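Local coordinates for protein serine-tRNA ligase (Naegleria fowleri, PDB 6BLJ) that probably attaches serine to its cognate tRNA in the cytoplasm, as a class II aminoacyl-tRNA synthetase whose catalytic domain binds AMP, at residues N458-V470 and Y474-N485. Numbering follows the deposited sequence.
Sequences NYQTPEGVNVPEV and YMGGTKFIKFKN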
loop_
_atom_site.group_PDB
_atom_site.type_symbol
_atom_site.label_atom_id
_atom_site.label_comp_id
_atom_site.label_asym_id
_atom_site.label_seq_id
_atom_site.Cartn_x
_atom_site.Cartn_y
_atom_site.Cartn_z
ATOM N N ASN A 458 30.522 20.845 6.572
ATOM C CA ASN A 458 31.308 21.464 7.632
ATOM C C ASN A 458 32.803 21.481 7.338
ATOM O O ASN A 458 33.508 22.336 7.887
ATOM C CB ASN A 458 31.047 20.753 8.957
ATOM C CG ASN A 458 29.733 21.175 9.572
ATOM O OD1 ASN A 458 29.624 22.259 10.144
ATOM N ND2 ASN A 458 28.708 20.343 9.403
ATOM N N TYR A 459 33.291 20.586 6.474
ATOM C CA TYR A 459 34.719 20.470 6.174
ATOM C C TYR A 459 35.070 20.982 4.778
ATOM O O TYR A 459 36.191 20.756 4.304
ATOM C CB TYR A 459 35.172 19.008 6.337
ATOM C CG TYR A 459 35.344 18.621 7.791
ATOM C CD1 TYR A 459 36.588 18.709 8.414
ATOM C CD2 TYR A 459 34.249 18.201 8.562
ATOM C CE1 TYR A 459 36.757 18.371 9.772
ATOM C CE2 TYR A 459 34.409 17.874 9.926
ATOM C CZ TYR A 459 35.670 17.962 10.518
ATOM O OH TYR A 459 35.854 17.643 11.847
ATOM N N GLN A 460 34.144 21.671 4.110
ATOM C CA GLN A 460 34.406 22.179 2.772
ATOM C C GLN A 460 35.431 23.309 2.812
ATOM O O GLN A 460 35.579 24.012 3.813
ATOM C CB GLN A 460 33.104 22.672 2.130
ATOM C CG GLN A 460 32.517 23.916 2.791
ATOM C CD GLN A 460 31.203 24.360 2.158
ATOM O OE1 GLN A 460 31.172 24.842 1.016
ATOM N NE2 GLN A 460 30.106 24.163 2.883
ATOM N N THR A 461 36.157 23.456 1.716
ATOM C CA THR A 461 37.014 24.603 1.449
ATOM C C THR A 461 36.674 25.077 0.048
ATOM O O THR A 461 35.881 24.439 -0.650
ATOM C CB THR A 461 38.502 24.225 1.537
ATOM O OG1 THR A 461 38.906 23.597 0.315
ATOM C CG2 THR A 461 38.749 23.268 2.705
ATOM N N PRO A 462 37.252 26.196 -0.415
ATOM C CA PRO A 462 37.034 26.561 -1.827
ATOM C C PRO A 462 37.593 25.545 -2.804
ATOM O O PRO A 462 37.220 25.577 -3.982
ATOM C CB PRO A 462 37.753 27.912 -1.965
ATOM C CG PRO A 462 37.757 28.475 -0.566
ATOM C CD PRO A 462 37.932 27.279 0.326
ATOM N N GLU A 463 38.474 24.645 -2.357
ATOM C CA GLU A 463 39.162 23.728 -3.259
ATOM C C GLU A 463 38.667 22.286 -3.167
ATOM O O GLU A 463 38.980 21.480 -4.054
ATOM C CB GLU A 463 40.669 23.741 -2.961
ATOM C CG GLU A 463 41.354 25.108 -3.116
ATOM C CD GLU A 463 40.999 25.832 -4.399
ATOM O OE1 GLU A 463 40.952 25.186 -5.468
ATOM O OE2 GLU A 463 40.771 27.061 -4.340
ATOM N N GLY A 464 37.919 21.941 -2.125
ATOM C CA GLY A 464 37.487 20.556 -1.929
ATOM C C GLY A 464 36.973 20.363 -0.508
ATOM O O GLY A 464 36.368 21.265 0.074
ATOM N N VAL A 465 37.213 19.169 0.024
ATOM C CA VAL A 465 36.695 18.777 1.338
ATOM C C VAL A 465 37.819 18.149 2.155
ATOM O O VAL A 465 38.466 17.199 1.696
ATOM C CB VAL A 465 35.521 17.781 1.223
ATOM C CG1 VAL A 465 35.012 17.373 2.646
ATOM C CG2 VAL A 465 34.401 18.346 0.355
ATOM N N ASN A 466 38.056 18.686 3.354
ATOM C CA ASN A 466 38.965 18.056 4.306
ATOM C C ASN A 466 38.338 16.779 4.878
ATOM O O ASN A 466 37.133 16.727 5.138
ATOM C CB ASN A 466 39.291 19.019 5.451
ATOM C CG ASN A 466 40.102 20.217 4.991
ATOM O OD1 ASN A 466 41.063 20.076 4.246
ATOM N ND2 ASN A 466 39.739 21.405 5.472
ATOM N N VAL A 467 39.157 15.751 5.069
ATOM C CA VAL A 467 38.708 14.524 5.745
ATOM C C VAL A 467 38.824 14.712 7.258
ATOM O O VAL A 467 39.912 15.057 7.748
ATOM C CB VAL A 467 39.535 13.326 5.286
ATOM C CG1 VAL A 467 39.124 12.068 6.064
ATOM C CG2 VAL A 467 39.378 13.122 3.775
ATOM N N PRO A 468 37.756 14.482 8.030
ATOM C CA PRO A 468 37.868 14.595 9.490
ATOM C C PRO A 468 39.041 13.775 10.017
ATOM O O PRO A 468 39.281 12.651 9.572
ATOM C CB PRO A 468 36.528 14.059 9.993
ATOM C CG PRO A 468 35.545 14.407 8.848
ATOM C CD PRO A 468 36.371 14.242 7.580
ATOM N N GLU A 469 39.789 14.371 10.946
ATOM C CA GLU A 469 41.023 13.747 11.422
ATOM C C GLU A 469 40.792 12.292 11.817
ATOM O O GLU A 469 41.538 11.401 11.401
ATOM C CB GLU A 469 41.588 14.535 12.597
ATOM C CG GLU A 469 43.041 14.245 12.851
ATOM C CD GLU A 469 43.594 15.073 13.980
ATOM O OE1 GLU A 469 43.831 16.284 13.771
ATOM O OE2 GLU A 469 43.766 14.514 15.085
ATOM N N VAL A 470 39.731 12.028 12.586
ATOM C CA VAL A 470 39.522 10.681 13.115
ATOM C C VAL A 470 39.218 9.668 12.015
ATOM O O VAL A 470 39.401 8.465 12.229
ATOM C CB VAL A 470 38.413 10.690 14.187
ATOM C CG1 VAL A 470 37.038 10.760 13.542
ATOM C CG2 VAL A 470 38.519 9.471 15.093
ATOM N N TYR A 474 41.105 5.398 8.651
ATOM C CA TYR A 474 40.152 4.466 8.071
ATOM C C TYR A 474 40.021 4.619 6.563
ATOM O O TYR A 474 39.279 3.854 5.937
ATOM C CB TYR A 474 38.784 4.650 8.730
ATOM C CG TYR A 474 38.726 4.211 10.179
ATOM C CD1 TYR A 474 38.438 2.899 10.507
ATOM C CD2 TYR A 474 38.957 5.113 11.214
ATOM C CE1 TYR A 474 38.379 2.489 11.830
ATOM C CE2 TYR A 474 38.895 4.710 12.540
ATOM C CZ TYR A 474 38.598 3.394 12.837
ATOM O OH TYR A 474 38.534 2.960 14.141
ATOM N N MET A 475 40.716 5.592 5.978
ATOM C CA MET A 475 40.710 5.842 4.544
ATOM C C MET A 475 42.117 5.802 3.965
ATOM O O MET A 475 42.425 6.537 3.028
ATOM C CB MET A 475 40.056 7.188 4.244
ATOM C CG MET A 475 38.560 7.136 4.191
ATOM S SD MET A 475 37.930 8.772 3.862
ATOM C CE MET A 475 38.339 8.975 2.129
ATOM N N GLY A 476 42.985 4.971 4.534
ATOM C CA GLY A 476 44.346 4.854 4.039
ATOM C C GLY A 476 45.144 6.134 4.098
ATOM O O GLY A 476 46.069 6.317 3.300
ATOM N N GLY A 477 44.812 7.033 5.020
ATOM C CA GLY A 477 45.567 8.257 5.189
ATOM C C GLY A 477 45.121 9.438 4.343
ATOM O O GLY A 477 45.751 10.499 4.426
ATOM N N THR A 478 44.075 9.293 3.523
ATOM C CA THR A 478 43.619 10.412 2.699
ATOM C C THR A 478 43.228 11.594 3.581
ATOM O O THR A 478 42.405 11.458 4.491
ATOM C CB THR A 478 42.423 10.001 1.833
ATOM O OG1 THR A 478 42.763 8.878 1.012
ATOM C CG2 THR A 478 42.006 11.159 0.930
ATOM N N LYS A 479 43.825 12.753 3.315
ATOM C CA LYS A 479 43.544 13.952 4.096
ATOM C C LYS A 479 42.597 14.928 3.407
ATOM O O LYS A 479 41.999 15.771 4.088
ATOM C CB LYS A 479 44.846 14.681 4.432
ATOM C CG LYS A 479 45.714 13.939 5.430
ATOM C CD LYS A 479 46.997 14.703 5.703
ATOM C CE LYS A 479 47.976 13.874 6.513
ATOM N NZ LYS A 479 48.140 14.426 7.893
ATOM N N PHE A 480 42.456 14.851 2.088
ATOM C CA PHE A 480 41.759 15.887 1.344
ATOM C C PHE A 480 41.190 15.292 0.064
ATOM O O PHE A 480 41.845 14.486 -0.600
ATOM C CB PHE A 480 42.709 17.062 1.051
ATOM C CG PHE A 480 42.063 18.213 0.315
ATOM C CD1 PHE A 480 41.186 19.075 0.965
ATOM C CD2 PHE A 480 42.374 18.460 -1.016
ATOM C CE1 PHE A 480 40.592 20.143 0.291
ATOM C CE2 PHE A 480 41.799 19.527 -1.697
ATOM C CZ PHE A 480 40.903 20.370 -1.044
ATOM N N ILE A 481 39.962 15.682 -0.262
ATOM C CA ILE A 481 39.312 15.313 -1.514
ATOM C C ILE A 481 39.138 16.589 -2.331
ATOM O O ILE A 481 38.400 17.497 -1.925
ATOM C CB ILE A 481 37.953 14.641 -1.274
ATOM C CG1 ILE A 481 38.019 13.603 -0.154
ATOM C CG2 ILE A 481 37.446 13.994 -2.563
ATOM C CD1 ILE A 481 36.620 13.095 0.216
ATOM N N LYS A 482 39.792 16.653 -3.487
ATOM C CA LYS A 482 39.816 17.864 -4.295
ATOM C C LYS A 482 38.614 17.931 -5.233
ATOM O O LYS A 482 38.200 16.924 -5.808
ATOM C CB LYS A 482 41.114 17.929 -5.102
ATOM C CG LYS A 482 41.349 19.233 -5.862
ATOM C CD LYS A 482 42.651 19.161 -6.689
ATOM C CE LYS A 482 43.018 20.510 -7.300
ATOM N NZ LYS A 482 41.882 21.062 -8.085
ATOM N N PHE A 483 38.063 19.133 -5.395
ATOM C CA PHE A 483 37.027 19.341 -6.395
ATOM C C PHE A 483 37.534 18.945 -7.776
ATOM O O PHE A 483 38.679 19.221 -8.136
ATOM C CB PHE A 483 36.584 20.808 -6.404
ATOM C CG PHE A 483 35.701 21.187 -5.239
ATOM C CD1 PHE A 483 34.782 20.282 -4.734
ATOM C CD2 PHE A 483 35.763 22.456 -4.679
ATOM C CE1 PHE A 483 33.956 20.625 -3.678
ATOM C CE2 PHE A 483 34.936 22.807 -3.618
ATOM C CZ PHE A 483 34.024 21.891 -3.126
ATOM N N LYS A 484 36.677 18.276 -8.544
ATOM C CA LYS A 484 36.999 17.943 -9.925
ATOM C C LYS A 484 36.369 18.894 -10.923
ATOM O O LYS A 484 36.764 18.893 -12.090
ATOM C CB LYS A 484 36.557 16.512 -10.263
ATOM C CG LYS A 484 37.392 15.424 -9.602
ATOM C CD LYS A 484 37.036 14.054 -10.160
ATOM C CE LYS A 484 37.661 12.940 -9.337
ATOM N NZ LYS A 484 37.189 11.592 -9.771
ATOM N N ASN A 485 35.365 19.656 -10.509
ATOM C CA ASN A 485 34.737 20.611 -11.402
ATOM C C ASN A 485 34.099 21.740 -10.596
ATOM O O ASN A 485 33.556 22.690 -11.161
ATOM C CB ASN A 485 33.707 19.905 -12.289
ATOM C CG ASN A 485 32.580 19.286 -11.489
ATOM O OD1 ASN A 485 31.736 19.996 -10.951
ATOM N ND2 ASN A 485 32.564 17.957 -11.401
ATOM O OXT ASN A 485 34.108 21.725 -9.359
HETATM O O HOH W 1 39.980 22.376 -6.331
#
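With CG set opposite the backbone N (chi1 -178°), the ring of Phe480 lies back across the neighbouring strand, whereas in Phe483 CG stands beside the backbone N (chi1 -75°), and both rings reach Gly464. Gly464 and Phe480 lie on the facing strands 464-466 and 480-482 of a two-stranded antiparallel sheet at the C-terminal end of the synthetase, separate from the large mixed sheet of the class II core; Phe483 follows directly after the second strand. The pair illustrates how a glycine lets an aromatic ring, here Phe480, and the facing strand come close. Phe480 brings CZ to 3.5 Å from Gly464 CA, and its edge meets Thr461 OG1 and the backbone carbon of Glu463. Phe483 offers a face instead: Gly464 CA sits 3.6 Å from the ring centroid, 4° off the normal, a CH-pi contact, while the Phe483 side chain also touches Ile194 of helix 191-197.

The backbones pair through Val465 and Ile481, bonded N to O in both directions, and the pairing runs on past the strands at both ends. Phe483 N donates almost straight to Glu463 O at 2.9 Å; Val467 N reaches Lys479 O from above the carbonyl plane. Val467 fits its CG2 3.5 Å from Thr478 O, and CG1 approaches Met475 SD at 4.1 Å. One water joins Glu463 to Lys482, donating to Glu463 O and OE1 and accepting from Lys482 NZ at 2.9 Å.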